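Local coordinates for protein phosphate transporter (Thermotoga maritima MSB8, PDB 6L85) that probably imports phosphate across the cell membrane, coupling its uptake to sodium ions, in the manner of the human SLC20 carriers, at residues V269-V272 with V277-K280. Residues are numbered along the deposited sequence; the frame is centred on the assembly and turned at random.
Sequences VMIV and VVPK
Ile271 and Pro279 make the closest approach where the chain leaving helix 260-275 folds back beside that helix's last turns. The example illustrates how a departing loop can be seated on a helix by apolar side chains, with every contact between the two segments made through carbon atoms.

Methyl groups of beta-branched residues do most of the work. In Ile271, CG2 lies anti to the backbone N and CG1 anti to the carbonyl carbon (chi1 -71°), which turns the short branch to the loop. From there CG2 comes within 3.8 Å of CD of Pro279, the ring carbon bonded to the backbone N, and the two side chains meet at a slant. The same methyl reaches the loop backbone, 4.2 Å from CA of Val278, and thus spans the junction between the two loop residues. Val278 answers with one branch shared between two helix residues: its CG2 stands 4.4 Å from CG2 of Ile271 and equally far from CG2 of Val272, methyl against methyl. The two methyl pairs are loose van der Waals contacts, whereas the approach to the proline ring is close. Val278 is buried further by Leu79 of helix 76-99 and by Val71, while Val282 packs on Ile271.

Three backbone carbonyls find partners outside the pair of segments. The O of Ile271 is hydrogen-bonded to OG1 of Thr275 one turn on, and those of Pro279 and Lys280 to NZ of Lys66.

Centred about 26 Å from the middle of the chain, this is local apolar packing at a helix C-terminus, joining helix 260-275 to the loop that leads to helix 286-302, extended at residues 277-279, in this all-helical transporter fold.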
loop_
_atom_site.group_PDB
_atom_site.type_symbol
_atom_site.label_atom_id
_atom_site.label_comp_id
_atom_site.label_asym_id
_atom_site.label_seq_id
_atom_site.Cartn_x
_atom_site.Cartn_y
_atom_site.Cartn_z
ATOM N N VAL B 269 3.545 -11.745 -26.810
ATOM C CA VAL B 269 4.837 -12.215 -27.328
ATOM C C VAL B 269 5.464 -13.250 -26.391
ATOM O O VAL B 269 5.972 -14.291 -26.839
ATOM C CB VAL B 269 5.786 -11.032 -27.567
ATOM C CG1 VAL B 269 7.139 -11.537 -27.992
ATOM C CG2 VAL B 269 5.189 -10.077 -28.623
ATOM N N MET B 270 5.444 -12.980 -25.078
ATOM C CA MET B 270 5.987 -13.935 -24.113
ATOM C C MET B 270 5.238 -15.266 -24.158
ATOM O O MET B 270 5.850 -16.332 -24.067
ATOM C CB MET B 270 5.938 -13.349 -22.701
ATOM C CG MET B 270 6.814 -12.093 -22.539
ATOM S SD MET B 270 6.650 -11.367 -20.900
ATOM C CE MET B 270 7.286 -12.752 -19.934
ATOM N N ILE B 271 3.910 -15.221 -24.258
ATOM C CA ILE B 271 3.124 -16.442 -24.256
ATOM C C ILE B 271 3.432 -17.258 -25.498
ATOM O O ILE B 271 3.564 -18.483 -25.420
ATOM C CB ILE B 271 1.623 -16.128 -24.130
ATOM C CG1 ILE B 271 1.294 -15.619 -22.728
ATOM C CG2 ILE B 271 0.799 -17.365 -24.373
ATOM C CD1 ILE B 271 -0.059 -14.909 -22.646
ATOM N N VAL B 272 3.594 -16.605 -26.657
ATOM C CA VAL B 272 3.914 -17.386 -27.852
ATOM C C VAL B 272 5.325 -17.980 -27.744
ATOM O O VAL B 272 5.525 -19.179 -27.998
ATOM C CB VAL B 272 3.712 -16.550 -29.136
ATOM C CG1 VAL B 272 4.205 -17.308 -30.375
ATOM C CG2 VAL B 272 2.228 -16.224 -29.339
ATOM N N VAL B 277 0.779 -21.848 -28.787
ATOM C CA VAL B 277 -0.627 -21.477 -28.893
ATOM C C VAL B 277 -1.054 -20.756 -27.623
ATOM O O VAL B 277 -0.763 -21.206 -26.509
ATOM C CB VAL B 277 -1.497 -22.717 -29.151
ATOM C CG1 VAL B 277 -2.871 -22.310 -29.681
ATOM C CG2 VAL B 277 -0.824 -23.647 -30.135
ATOM N N VAL B 278 -1.740 -19.627 -27.785
ATOM C CA VAL B 278 -2.327 -18.879 -26.671
ATOM C C VAL B 278 -3.399 -19.745 -26.021
ATOM O O VAL B 278 -4.383 -20.099 -26.681
ATOM C CB VAL B 278 -2.918 -17.544 -27.148
ATOM C CG1 VAL B 278 -3.507 -16.752 -25.975
ATOM C CG2 VAL B 278 -1.862 -16.743 -27.865
ATOM N N PRO B 279 -3.258 -20.100 -24.745
ATOM C CA PRO B 279 -4.182 -21.061 -24.123
ATOM C C PRO B 279 -5.586 -20.501 -23.959
ATOM O O PRO B 279 -5.869 -19.330 -24.214
ATOM C CB PRO B 279 -3.547 -21.340 -22.758
ATOM C CG PRO B 279 -2.672 -20.156 -22.503
ATOM C CD PRO B 279 -2.152 -19.733 -23.846
ATOM N N LYS B 280 -6.479 -21.399 -23.527
ATOM C CA LYS B 280 -7.874 -21.058 -23.276
ATOM C C LYS B 280 -7.958 -19.876 -22.322
ATOM O O LYS B 280 -8.498 -18.811 -22.651
ATOM C CB LYS B 280 -8.603 -22.273 -22.698
ATOM C CG LYS B 280 -8.212 -23.618 -23.333
ATOM C CD LYS B 280 -8.866 -24.826 -22.621
ATOM C CE LYS B 280 -7.859 -25.950 -22.330
ATOM N NZ LYS B 280 -8.014 -26.505 -20.944
#